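PDB 5V4T: hypothetic aldehyde deformylating oxygenase from Sulfolobus tokodaii, which binds iron(III) in a ferritin-like helical fold and probably acts as an oxidoreductase with aldehyde deformylating oxygenase activity. Local coordinates for residues D30-L35 against P80-L85; K84-L89 against M108-V113; N101-F106 against S154-K159; G112-V117 against V174-E179; K164-L169 against A204-I209. All blocks are in the same frame, centred on the assembly; numbering follows the deposited sequence.

Contact 1 (D30-L35 against P80-L85); sequences DRWKIL and PSYIKL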
# COMPACT_ATOMS: atom_id res chain seq x y z
N ASP A 30 13.87 1.59 -8.35
CA ASP A 30 15.29 1.10 -8.33
C ASP A 30 16.00 1.26 -6.98
O ASP A 30 16.91 0.50 -6.64
CB ASP A 30 16.12 1.82 -9.38
CG ASP A 30 15.84 1.31 -10.79
OD1 ASP A 30 14.85 0.57 -11.01
OD2 ASP A 30 16.63 1.66 -11.70
N ARG A 31 15.60 2.28 -6.21
CA ARG A 31 16.11 2.46 -4.83
C ARG A 31 16.01 1.20 -3.97
O ARG A 31 16.88 0.90 -3.14
CB ARG A 31 15.38 3.62 -4.12
CG ARG A 31 15.94 3.98 -2.76
CD ARG A 31 15.13 5.14 -2.17
NE ARG A 31 15.61 5.56 -0.88
CZ ARG A 31 16.46 6.56 -0.65
NH1 ARG A 31 16.98 7.28 -1.62
NH2 ARG A 31 16.79 6.85 0.59
N TRP A 32 14.93 0.45 -4.20
CA TRP A 32 14.61 -0.69 -3.39
C TRP A 32 14.65 -1.99 -4.20
O TRP A 32 13.96 -2.97 -3.90
CB TRP A 32 13.20 -0.48 -2.77
CG TRP A 32 13.09 0.76 -1.94
CD1 TRP A 32 13.80 1.07 -0.79
CD2 TRP A 32 12.16 1.83 -2.14
NE1 TRP A 32 13.40 2.31 -0.32
CE2 TRP A 32 12.41 2.79 -1.14
CE3 TRP A 32 11.22 2.11 -3.11
CZ2 TRP A 32 11.69 3.97 -1.05
CZ3 TRP A 32 10.50 3.28 -3.03
CH2 TRP A 32 10.75 4.21 -2.01
N LYS A 33 15.51 -2.02 -5.19
CA LYS A 33 15.72 -3.24 -5.99
C LYS A 33 15.95 -4.48 -5.12
O LYS A 33 15.50 -5.60 -5.45
CB LYS A 33 16.95 -2.99 -6.87
CG LYS A 33 17.31 -4.14 -7.79
CD LYS A 33 18.55 -3.76 -8.59
CE LYS A 33 19.28 -5.03 -9.01
NZ LYS A 33 20.36 -4.67 -9.95
N ILE A 34 16.68 -4.28 -4.02
CA ILE A 34 17.05 -5.34 -3.11
C ILE A 34 15.84 -6.07 -2.50
O ILE A 34 15.96 -7.23 -2.07
CB ILE A 34 17.98 -4.83 -1.97
CG1 ILE A 34 18.72 -5.95 -1.28
CG2 ILE A 34 17.22 -4.00 -0.95
CD1 ILE A 34 19.96 -5.47 -0.55
N LEU A 35 14.68 -5.39 -2.45
CA LEU A 35 13.50 -6.01 -1.86
C LEU A 35 13.02 -7.19 -2.63
O LEU A 35 12.40 -8.07 -2.06
CB LEU A 35 12.32 -5.01 -1.76
CG LEU A 35 12.39 -3.99 -0.62
CD1 LEU A 35 11.23 -3.00 -0.78
CD2 LEU A 35 12.25 -4.69 0.72
N PRO A 80 8.44 12.31 1.16
CA PRO A 80 9.59 11.88 1.93
C PRO A 80 9.28 10.77 2.94
O PRO A 80 10.11 9.88 3.17
CB PRO A 80 9.99 13.15 2.68
CG PRO A 80 9.41 14.25 1.91
CD PRO A 80 8.15 13.75 1.34
N SER A 81 8.12 10.84 3.57
CA SER A 81 7.72 9.83 4.56
C SER A 81 7.48 8.47 3.90
O SER A 81 7.66 7.41 4.56
CB SER A 81 6.48 10.29 5.34
OG SER A 81 6.81 11.35 6.28
N TYR A 82 7.07 8.46 2.64
CA TYR A 82 6.92 7.18 1.91
C TYR A 82 8.28 6.57 1.66
O TYR A 82 8.52 5.35 1.79
CB TYR A 82 6.20 7.45 0.59
CG TYR A 82 6.06 6.27 -0.32
CD1 TYR A 82 7.10 5.85 -1.13
CD2 TYR A 82 4.87 5.55 -0.34
CE1 TYR A 82 6.93 4.77 -1.96
CE2 TYR A 82 4.71 4.45 -1.17
CZ TYR A 82 5.72 4.07 -1.95
OH TYR A 82 5.52 2.99 -2.78
N ILE A 83 9.23 7.42 1.27
CA ILE A 83 10.59 6.93 1.07
C ILE A 83 11.19 6.32 2.37
O ILE A 83 11.80 5.25 2.34
CB ILE A 83 11.47 8.08 0.46
CG1 ILE A 83 10.97 8.42 -0.93
CG2 ILE A 83 12.91 7.66 0.43
CD1 ILE A 83 11.43 9.75 -1.48
N LYS A 84 10.94 6.97 3.51
CA LYS A 84 11.34 6.46 4.81
C LYS A 84 10.69 5.11 5.13
O LYS A 84 11.30 4.20 5.68
CB LYS A 84 10.99 7.48 5.87
CG LYS A 84 11.57 7.14 7.21
CD LYS A 84 11.55 8.34 8.13
CE LYS A 84 12.46 8.03 9.31
NZ LYS A 84 12.15 8.93 10.44
N LEU A 85 9.40 4.98 4.80
CA LEU A 85 8.72 3.74 5.10
C LEU A 85 9.39 2.58 4.45
O LEU A 85 9.65 1.58 5.06
CB LEU A 85 7.22 3.85 4.68
CG LEU A 85 6.38 2.58 4.86
CD1 LEU A 85 6.16 2.29 6.30
CD2 LEU A 85 5.04 2.79 4.17

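Contact 2 (K84-L89 against M108-V113); sequences KLFDGL and MITEGV. With FE (Fe (III) ion), chain C.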
# COMPACT_ATOMS: atom_id res chain seq x y z
N LYS A 84 10.94 6.97 3.51
CA LYS A 84 11.34 6.46 4.81
C LYS A 84 10.69 5.11 5.13
O LYS A 84 11.30 4.20 5.68
CB LYS A 84 10.99 7.48 5.87
CG LYS A 84 11.57 7.14 7.21
CD LYS A 84 11.55 8.34 8.13
CE LYS A 84 12.46 8.03 9.31
NZ LYS A 84 12.15 8.93 10.44
N LEU A 85 9.40 4.98 4.80
CA LEU A 85 8.72 3.74 5.10
C LEU A 85 9.39 2.58 4.45
O LEU A 85 9.65 1.58 5.06
CB LEU A 85 7.22 3.85 4.68
CG LEU A 85 6.38 2.58 4.86
CD1 LEU A 85 6.16 2.29 6.30
CD2 LEU A 85 5.04 2.79 4.17
N PHE A 86 9.69 2.71 3.17
CA PHE A 86 10.26 1.62 2.43
C PHE A 86 11.75 1.43 2.71
O PHE A 86 12.18 0.30 2.69
CB PHE A 86 9.87 1.67 0.96
CG PHE A 86 8.46 1.17 0.73
CD1 PHE A 86 8.20 -0.16 0.73
CD2 PHE A 86 7.41 2.04 0.63
CE1 PHE A 86 6.93 -0.66 0.55
CE2 PHE A 86 6.11 1.56 0.48
CZ PHE A 86 5.88 0.20 0.47
N ASP A 87 12.47 2.51 3.02
CA ASP A 87 13.89 2.32 3.48
C ASP A 87 13.89 1.45 4.74
O ASP A 87 14.69 0.53 4.90
CB ASP A 87 14.54 3.67 3.80
CG ASP A 87 14.92 4.46 2.53
OD1 ASP A 87 14.81 3.97 1.36
OD2 ASP A 87 15.36 5.63 2.74
N GLY A 88 12.95 1.73 5.63
CA GLY A 88 12.76 0.95 6.78
C GLY A 88 12.43 -0.51 6.52
O GLY A 88 12.81 -1.41 7.29
N LEU A 89 11.62 -0.79 5.50
CA LEU A 89 11.29 -2.18 5.20
C LEU A 89 12.52 -2.96 4.77
O LEU A 89 12.66 -4.11 5.12
CB LEU A 89 10.21 -2.27 4.16
CG LEU A 89 9.65 -3.61 3.76
CD1 LEU A 89 8.93 -4.19 4.94
CD2 LEU A 89 8.75 -3.43 2.53
N MET A 108 0.63 -5.01 8.42
CA MET A 108 -0.32 -4.22 9.22
C MET A 108 -0.38 -2.77 8.79
O MET A 108 -1.46 -2.30 8.53
CB MET A 108 0.03 -4.28 10.74
CG MET A 108 -0.02 -5.69 11.33
SD MET A 108 -1.63 -6.51 11.28
CE MET A 108 -1.39 -7.68 9.92
N ILE A 109 0.74 -2.08 8.75
CA ILE A 109 0.72 -0.65 8.51
C ILE A 109 0.55 -0.36 7.00
O ILE A 109 -0.19 0.50 6.58
CB ILE A 109 1.96 0.05 9.12
CG1 ILE A 109 1.87 0.15 10.64
CG2 ILE A 109 2.28 1.38 8.47
CD1 ILE A 109 0.85 1.17 11.15
N THR A 110 1.34 -1.03 6.19
CA THR A 110 1.37 -0.68 4.76
C THR A 110 0.16 -1.23 4.08
O THR A 110 -0.56 -0.49 3.41
CB THR A 110 2.66 -1.13 4.07
OG1 THR A 110 3.79 -0.58 4.77
CG2 THR A 110 2.73 -0.68 2.64
N GLU A 111 -0.08 -2.53 4.21
CA GLU A 111 -1.26 -3.14 3.62
C GLU A 111 -2.52 -2.85 4.39
O GLU A 111 -3.55 -2.58 3.79
CB GLU A 111 -1.04 -4.65 3.43
CG GLU A 111 0.19 -4.98 2.59
CD GLU A 111 0.40 -6.49 2.38
OE1 GLU A 111 0.43 -7.22 3.38
OE2 GLU A 111 0.56 -6.98 1.22
N GLY A 112 -2.50 -2.90 5.72
CA GLY A 112 -3.71 -2.86 6.51
C GLY A 112 -4.16 -1.49 6.92
O GLY A 112 -5.28 -1.36 7.41
N VAL A 113 -3.33 -0.48 6.73
CA VAL A 113 -3.76 0.92 6.99
C VAL A 113 -3.60 1.78 5.73
O VAL A 113 -4.63 2.23 5.17
CB VAL A 113 -2.97 1.51 8.16
CG1 VAL A 113 -3.45 2.94 8.34
CG2 VAL A 113 -3.23 0.71 9.40
FE FE C . -0.22 -6.76 -0.53
O HOH W 1 0.52 -4.86 -0.91

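Contact 3 (N101-F106 against S154-K159); sequences NIATRF and SLIEDK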
# COMPACT_ATOMS: atom_id res chain seq x y z
N ASN A 101 8.88 -7.99 12.25
CA ASN A 101 9.14 -6.64 11.78
C ASN A 101 8.48 -6.33 10.43
O ASN A 101 7.81 -5.29 10.27
CB ASN A 101 10.63 -6.38 11.71
CG ASN A 101 11.23 -6.17 13.10
OD1 ASN A 101 10.48 -5.94 14.06
ND2 ASN A 101 12.59 -6.25 13.23
N ILE A 102 8.60 -7.26 9.51
CA ILE A 102 7.88 -7.14 8.25
C ILE A 102 6.37 -7.24 8.43
O ILE A 102 5.62 -6.49 7.78
CB ILE A 102 8.35 -8.18 7.23
CG1 ILE A 102 9.79 -7.93 6.90
CG2 ILE A 102 7.58 -8.01 5.96
CD1 ILE A 102 10.51 -9.18 6.46
N ALA A 103 5.91 -8.14 9.27
CA ALA A 103 4.47 -8.30 9.44
C ALA A 103 3.82 -7.03 9.98
O ALA A 103 2.69 -6.72 9.63
CB ALA A 103 4.16 -9.46 10.33
N THR A 104 4.53 -6.32 10.87
CA THR A 104 3.99 -5.06 11.37
C THR A 104 4.17 -3.87 10.43
O THR A 104 3.21 -3.08 10.23
CB THR A 104 4.60 -4.80 12.76
OG1 THR A 104 6.02 -4.92 12.72
CG2 THR A 104 4.09 -5.76 13.69
N ARG A 105 5.36 -3.68 9.89
CA ARG A 105 5.58 -2.55 9.00
C ARG A 105 4.83 -2.71 7.69
O ARG A 105 4.19 -1.74 7.21
CB ARG A 105 7.06 -2.32 8.69
CG ARG A 105 7.30 -1.19 7.70
CD ARG A 105 8.75 -1.01 7.32
NE ARG A 105 9.54 -0.58 8.46
CZ ARG A 105 9.85 0.67 8.79
NH1 ARG A 105 9.42 1.69 8.11
NH2 ARG A 105 10.57 0.89 9.92
N PHE A 106 4.88 -3.92 7.14
CA PHE A 106 4.29 -4.14 5.81
C PHE A 106 2.86 -4.63 5.93
O PHE A 106 1.90 -3.85 5.60
CB PHE A 106 5.10 -5.11 4.96
CG PHE A 106 4.63 -5.12 3.53
CD1 PHE A 106 4.88 -4.04 2.69
CD2 PHE A 106 3.93 -6.19 3.04
CE1 PHE A 106 4.39 -4.01 1.41
CE2 PHE A 106 3.45 -6.18 1.73
CZ PHE A 106 3.67 -5.08 0.92
N SER A 154 -1.02 -14.02 10.86
CA SER A 154 -0.51 -15.30 11.15
C SER A 154 0.99 -15.36 11.42
O SER A 154 1.44 -16.30 12.09
CB SER A 154 -0.94 -16.31 10.00
OG SER A 154 0.00 -16.32 9.00
N LEU A 155 1.76 -14.38 10.98
CA LEU A 155 3.18 -14.26 11.17
C LEU A 155 3.54 -13.72 12.56
O LEU A 155 4.71 -13.79 12.97
CB LEU A 155 3.82 -13.34 10.14
CG LEU A 155 3.74 -13.82 8.69
CD1 LEU A 155 4.32 -12.75 7.75
CD2 LEU A 155 4.39 -15.19 8.51
N ILE A 156 2.56 -13.13 13.24
CA ILE A 156 2.79 -12.53 14.56
C ILE A 156 2.60 -13.55 15.67
O ILE A 156 1.52 -14.17 15.80
CB ILE A 156 1.83 -11.34 14.75
CG1 ILE A 156 2.27 -10.26 13.79
CG2 ILE A 156 1.89 -10.81 16.19
CD1 ILE A 156 1.19 -9.23 13.50
N GLU A 157 3.60 -13.62 16.53
CA GLU A 157 3.49 -14.40 17.76
C GLU A 157 3.53 -13.54 19.00
O GLU A 157 2.76 -13.76 19.94
CB GLU A 157 4.63 -15.41 17.87
CG GLU A 157 5.12 -15.95 16.54
CD GLU A 157 4.32 -17.12 16.03
OE1 GLU A 157 3.07 -17.11 16.19
OE2 GLU A 157 4.96 -18.05 15.47
N ASP A 158 4.49 -12.66 19.04
CA ASP A 158 4.62 -11.75 20.20
C ASP A 158 3.66 -10.58 20.08
O ASP A 158 3.99 -9.58 19.45
CB ASP A 158 6.03 -11.26 20.27
CG ASP A 158 6.40 -10.52 21.58
OD1 ASP A 158 5.54 -9.97 22.27
OD2 ASP A 158 7.64 -10.43 21.84
N LYS A 159 2.52 -10.73 20.70
CA LYS A 159 1.40 -9.76 20.56
C LYS A 159 1.78 -8.41 21.07
O LYS A 159 1.55 -7.38 20.39
CB LYS A 159 0.14 -10.27 21.28
CG LYS A 159 -0.54 -11.49 20.68
CD LYS A 159 -1.74 -11.88 21.55
CE LYS A 159 -2.31 -13.16 21.02
NZ LYS A 159 -3.70 -13.30 21.47

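Contact 4 (G112-V117 against V174-E179); sequences GVLATV and VQIVKE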
# COMPACT_ATOMS: atom_id res chain seq x y z
N GLY A 112 -2.50 -2.90 5.72
CA GLY A 112 -3.71 -2.86 6.51
C GLY A 112 -4.16 -1.49 6.92
O GLY A 112 -5.28 -1.36 7.41
N VAL A 113 -3.33 -0.48 6.73
CA VAL A 113 -3.76 0.92 6.99
C VAL A 113 -3.60 1.78 5.73
O VAL A 113 -4.63 2.23 5.17
CB VAL A 113 -2.97 1.51 8.16
CG1 VAL A 113 -3.45 2.94 8.34
CG2 VAL A 113 -3.23 0.71 9.40
N LEU A 114 -2.40 1.97 5.24
CA LEU A 114 -2.14 2.86 4.11
C LEU A 114 -2.81 2.37 2.86
O LEU A 114 -3.53 3.14 2.22
CB LEU A 114 -0.65 3.03 3.86
CG LEU A 114 -0.01 3.89 4.90
CD1 LEU A 114 1.46 3.61 4.82
CD2 LEU A 114 -0.34 5.36 4.54
N ALA A 115 -2.58 1.13 2.49
CA ALA A 115 -3.16 0.60 1.23
C ALA A 115 -4.66 0.59 1.30
O ALA A 115 -5.32 0.85 0.30
CB ALA A 115 -2.63 -0.78 0.87
N THR A 116 -5.24 0.26 2.47
CA THR A 116 -6.65 0.25 2.66
C THR A 116 -7.27 1.60 2.30
O THR A 116 -8.26 1.68 1.54
CB THR A 116 -7.03 -0.18 4.12
OG1 THR A 116 -6.43 -1.46 4.40
CG2 THR A 116 -8.53 -0.22 4.27
N VAL A 117 -6.63 2.69 2.76
CA VAL A 117 -7.08 4.04 2.44
C VAL A 117 -6.88 4.41 0.95
O VAL A 117 -7.81 4.89 0.29
CB VAL A 117 -6.40 5.05 3.35
CG1 VAL A 117 -6.68 6.47 2.90
CG2 VAL A 117 -6.89 4.80 4.76
N VAL A 174 0.54 8.29 8.87
CA VAL A 174 -0.27 9.47 8.85
C VAL A 174 0.44 10.58 8.03
O VAL A 174 -0.20 11.27 7.28
CB VAL A 174 -0.66 9.94 10.28
CG1 VAL A 174 -1.20 11.36 10.25
CG2 VAL A 174 -1.65 8.98 10.89
N GLN A 175 1.73 10.73 8.22
CA GLN A 175 2.51 11.77 7.50
C GLN A 175 2.48 11.55 6.02
O GLN A 175 2.39 12.49 5.25
CB GLN A 175 3.94 11.90 8.03
CG GLN A 175 3.97 12.61 9.39
CD GLN A 175 3.09 13.91 9.48
OE1 GLN A 175 3.21 14.86 8.67
NE2 GLN A 175 2.17 13.93 10.46
N ILE A 176 2.51 10.28 5.59
CA ILE A 176 2.39 10.02 4.14
C ILE A 176 1.11 10.57 3.55
O ILE A 176 1.14 11.15 2.48
CB ILE A 176 2.52 8.51 3.87
CG1 ILE A 176 3.92 8.03 4.14
CG2 ILE A 176 2.16 8.17 2.44
CD1 ILE A 176 4.10 6.52 4.22
N VAL A 177 -0.03 10.36 4.21
CA VAL A 177 -1.31 10.83 3.70
C VAL A 177 -1.34 12.37 3.78
O VAL A 177 -1.74 13.01 2.81
CB VAL A 177 -2.46 10.21 4.45
CG1 VAL A 177 -3.79 10.84 4.06
CG2 VAL A 177 -2.44 8.69 4.18
N LYS A 178 -0.86 12.94 4.88
CA LYS A 178 -0.88 14.43 4.97
C LYS A 178 -0.01 15.11 3.94
O LYS A 178 -0.38 16.18 3.41
CB LYS A 178 -0.49 14.87 6.39
CG LYS A 178 -1.53 14.54 7.41
CD LYS A 178 -1.19 15.06 8.81
CE LYS A 178 -2.50 15.40 9.50
NZ LYS A 178 -2.33 15.64 10.98
N GLU A 179 1.12 14.47 3.60
CA GLU A 179 2.01 14.93 2.56
C GLU A 179 1.38 14.93 1.17
O GLU A 179 1.86 15.65 0.26
CB GLU A 179 3.37 14.17 2.63
CG GLU A 179 4.20 14.54 3.87
CD GLU A 179 5.36 13.58 4.15
OE1 GLU A 179 5.63 12.71 3.30
OE2 GLU A 179 5.98 13.67 5.27

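Contact 5 (K164-L169 against A204-I209); sequences KRVEEL and ARINKI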
# COMPACT_ATOMS: atom_id res chain seq x y z
N LYS A 164 3.05 -2.70 19.86
CA LYS A 164 3.93 -1.56 20.01
C LYS A 164 4.54 -1.11 18.66
O LYS A 164 4.64 0.10 18.40
CB LYS A 164 5.02 -1.85 21.05
CG LYS A 164 4.47 -1.98 22.46
CD LYS A 164 5.53 -2.34 23.49
CE LYS A 164 6.91 -1.76 23.16
NZ LYS A 164 7.83 -1.65 24.37
N ARG A 165 4.89 -2.08 17.79
CA ARG A 165 5.35 -1.76 16.46
C ARG A 165 4.34 -0.97 15.66
O ARG A 165 4.71 0.04 14.98
CB ARG A 165 5.70 -3.00 15.65
CG ARG A 165 6.98 -3.70 16.07
CD ARG A 165 8.20 -3.18 15.40
NE ARG A 165 8.16 -3.40 13.97
CZ ARG A 165 9.01 -2.87 13.14
NH1 ARG A 165 10.04 -2.15 13.61
NH2 ARG A 165 8.93 -3.12 11.85
N VAL A 166 3.10 -1.44 15.68
CA VAL A 166 2.01 -0.76 14.96
C VAL A 166 1.92 0.68 15.46
O VAL A 166 1.83 1.61 14.69
CB VAL A 166 0.68 -1.53 15.02
CG1 VAL A 166 -0.43 -0.72 14.38
CG2 VAL A 166 0.84 -2.85 14.29
N GLU A 167 1.90 0.82 16.78
CA GLU A 167 1.79 2.14 17.40
C GLU A 167 2.97 3.04 17.00
O GLU A 167 2.82 4.26 16.76
CB GLU A 167 1.64 1.98 18.91
CG GLU A 167 0.31 1.35 19.28
CD GLU A 167 0.13 0.96 20.73
OE1 GLU A 167 1.10 0.69 21.44
OE2 GLU A 167 -1.04 0.83 21.14
N GLU A 168 4.18 2.48 16.91
CA GLU A 168 5.36 3.27 16.60
C GLU A 168 5.40 3.75 15.20
O GLU A 168 5.85 4.85 14.94
CB GLU A 168 6.64 2.48 16.95
CG GLU A 168 6.71 2.31 18.46
CD GLU A 168 7.82 1.39 18.93
OE1 GLU A 168 8.57 0.89 18.04
OE2 GLU A 168 7.86 1.15 20.17
N LEU A 169 4.86 2.94 14.29
CA LEU A 169 4.96 3.22 12.88
C LEU A 169 3.74 3.95 12.32
O LEU A 169 3.84 4.60 11.29
CB LEU A 169 5.11 1.91 12.12
CG LEU A 169 6.45 1.19 12.33
CD1 LEU A 169 6.29 -0.26 11.93
CD2 LEU A 169 7.48 1.88 11.48
N ALA A 204 -8.53 -1.38 14.66
CA ALA A 204 -9.04 -2.69 14.19
C ALA A 204 -7.91 -3.71 14.06
O ALA A 204 -8.08 -4.84 14.45
CB ALA A 204 -9.68 -2.48 12.83
N ARG A 205 -6.77 -3.31 13.51
CA ARG A 205 -5.66 -4.24 13.33
C ARG A 205 -5.11 -4.63 14.67
O ARG A 205 -4.84 -5.83 14.90
CB ARG A 205 -4.55 -3.71 12.45
CG ARG A 205 -5.01 -3.19 11.07
CD ARG A 205 -5.86 -4.17 10.24
NE ARG A 205 -6.25 -3.56 8.93
CZ ARG A 205 -7.10 -4.10 8.02
NH1 ARG A 205 -7.72 -5.24 8.30
NH2 ARG A 205 -7.36 -3.49 6.85
N ILE A 206 -4.96 -3.66 15.56
CA ILE A 206 -4.53 -3.98 16.93
C ILE A 206 -5.49 -4.90 17.65
O ILE A 206 -5.08 -5.85 18.32
CB ILE A 206 -4.24 -2.71 17.76
CG1 ILE A 206 -3.02 -2.01 17.18
CG2 ILE A 206 -4.11 -3.08 19.24
CD1 ILE A 206 -2.77 -0.62 17.71
N ASN A 207 -6.79 -4.63 17.55
CA ASN A 207 -7.75 -5.53 18.12
C ASN A 207 -7.63 -6.98 17.62
O ASN A 207 -7.79 -7.94 18.40
CB ASN A 207 -9.12 -5.02 17.88
CG ASN A 207 -9.42 -3.76 18.68
OD1 ASN A 207 -8.70 -3.44 19.61
ND2 ASN A 207 -10.54 -3.13 18.39
N LYS A 208 -7.36 -7.13 16.33
CA LYS A 208 -7.24 -8.46 15.74
C LYS A 208 -5.98 -9.17 16.24
O LYS A 208 -6.01 -10.36 16.57
CB LYS A 208 -7.17 -8.33 14.23
CG LYS A 208 -8.54 -8.39 13.59
CD LYS A 208 -8.95 -9.86 13.41
CE LYS A 208 -9.72 -10.13 12.13
NZ LYS A 208 -10.77 -11.16 12.35
N ILE A 209 -4.89 -8.41 16.37
CA ILE A 209 -3.63 -8.93 16.95
C ILE A 209 -3.86 -9.44 18.40
O ILE A 209 -3.41 -10.53 18.78
CB ILE A 209 -2.46 -7.94 16.95
CG1 ILE A 209 -2.02 -7.57 15.50
CG2 ILE A 209 -1.29 -8.44 17.76
CD1 ILE A 209 -1.17 -6.37 15.47

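Contact 1 (D30-L35 against P80-L85)
W32 and R31 reach from the turn ahead of helix 34-46 onto Y82 and I83, at the start of helix 80-93 in this ferritin-like helical bundle. The indole of W32 can be traced outward from its stem. CB points toward helix 80-93, and CG lies anti to the carbonyl carbon (chi1 -59°), which carries the ring system the same way. Along the five-membered side, NE1 bonds to OD1 of D87, one turn beyond I83, and CE2 packs on F86 CB. Farther out, CZ2 comes edge-on to the backbone, 3.6 Å from I83 O. CZ3 and CH2 both lie against CE1 of Y82, at 4.0 and 3.9 Å, the two rings meeting obliquely. R31 runs over one face of the indole, its CD 3.5 Å above the ring plane. The extended chain delivers NH2 to OD2 of D87 in a salt bridge, so both oxygens of one carboxylate are engaged by neighbouring residues. With an alanine here in place of W32 the indole is gone, and D87 OD1 would probably lose this donor while a gap opens beside Y82 and F86. Y82 is tethered at its far end, where OH bonds to H22 O. I83 in turn lays its CG2 over one face of the R31 guanidinium, 3.7 Å from NE.

Contact 2 (K84-L89 against M108-V113)
L85 and F86 meet T110 in a van der Waals contact between helices 80-93 and 98-128, one residue away from an iron ligand of the ferritin-like core. T110 offers a different branch to each partner. Its OG1 faces the methyl groups of L85, nearest CD2 at 3.6 Å, and its CG2 touches CZ of F86 at 3.9 Å, an oblique approach at the far end of the phenyl ring. The torsion of T110 sets this division: OG1 is anti to the carbonyl carbon (chi1 -55°), where it also reaches R105 O and makes a hydrogen bond, while CG2 takes the position opposite the backbone N. Helix 98-128 widens here into a pi-type turn, with E111 N bonded to F106 O five residues back. From the following position E111, its chain extended beyond CG, binds iron through OE2 at 1.9 Å. A water at 2.1 Å from the metal, together with E57, E145 and H148, shares the coordination sphere, and Q53 NE2 makes a weak hydrogen bond to E111 OE2. The hydroxyl of T110 is satisfied within its own helix by R105 O, and its oxygen meets the L85 methyls in plain van der Waals contact; no hydrogen bond joins the two segments beside the metal site.

Contact 3 (N101-F106 against S154-K159)
A103 meets L155 and I156 through its single methyl group, and the contact across the two segments is wholly apolar. A103 CB stands 3.9 Å from L155 CB, and CD1 of L155 bends back to within 4.2 Å of the same A103 CB. On the I156 side, CG1 is anti to the carbonyl carbon (chi1 -68°), and this CG1 is the atom that meets A103 CB, at 4.0 Å. The small residue allows a close backbone approach, with the CA atoms of A103 and L155 only 6.3 Å apart.

The polar interactions flank this patch. R165 on helix 159-179 bonds through NE to T104 OG1 and through NH2 to N101 O. In the turn, the backbone N atoms of E157 and D158 both bond to E100 OE2, and D158, the N-cap of the next helix, forms a salt bridge with R97. The short 156-158 link is thus pinned to the beginning of helix 98-128, as suits a tight interhelical turn closing one end of a ferritin-like bundle.

Contact 4 (G112-V117 against V174-E179)
Just beyond the packing of L114 on I176 and V177, E179 OE2 accepts a short hydrogen bond from S81 OG, which ties the last part of helix 159-179 to helix 80-93. Between 112-117 and 174-179 themselves the contact is made by aliphatic methyl groups. L114 is forked across the interface: CD1 lies 4.0 Å from I176 CD1, and CD2 lies 4.0 Å from V177 CG2. Its CG sits anti to the carbonyl carbon (chi1 -73°), and the branch point is thereby held where each methyl has its own partner. The two encounters differ in direction. I176 crosses L114 at about a right angle and touches only with its terminal carbon, whereas V177 and L114 run alongside one another in opposite senses. L85 wedges in next to the first pair, its CD2 packing on both L114 CD1 and I176 CD1, so three residues from three helices form one cluster. The other side of helix 98-128 is bonded differently: R205 NE donates to G112 O within the pi-type turn. Helix 191-211 also brings M198 against L114, V117 and V177, helix 10-23 sets H22 against I176, and helix 80-93 closes the cluster through L85.

Contact 5 (K164-L169 against A204-I209)
V166 and I206 form the centre of an antiparallel helix pair in which helix 191-211 lies against helix 159-179, the axes of the short segments 10.5 Å apart at an angle of 167°. V166 uses both of its methyls. CG1 lies 4.0 Å from I206 CG1, the two side chains sliding past each other in opposite directions, and CG2 approaches I209 CD1 at 4.2 Å, one helical turn farther on. E167 joins with both stem and tip: its CG and its carboxylate oxygen OE2 lie 4.0 and 4.1 Å from I206 CD1, and the chain crosses the isoleucine at roughly a right angle. With CG anti to the carbonyl carbon (chi1 -68°), E167 brings its stem to the outer border of this apolar strip. V163 also touches I206 and I209. The neighbouring R165 turns to a salt bridge with D92. Such aliphatic rows along nearly antiparallel helices are characteristic of helical bundles, and here they add the C-terminal helix to the ferritin-like core.

How the contacts relate
Contacts 1 and 2 follow one another along helix 80-93, with centres about 10 Å apart, and are joined by the two bonds of D87. Helix 98-128 serves contacts 2, 3 and 4; contacts 2 and 4 share G112 and V113, their centres about 9 Å apart. Helix 159-179 links contacts 4 and 5, while contacts 3 and 5 are held together by R165. Contacts 1 and 5 are the most distant, about 22 Å between centres. In sequence, contact 1 closes before contacts 3, 4 and 5 open, and contacts 3 and 4 interleave. Three of the five contacts thus lie on the helix that carries the iron ligand E111; contacts 1 and 5 add helices 34-46 and 191-211 to its neighbours.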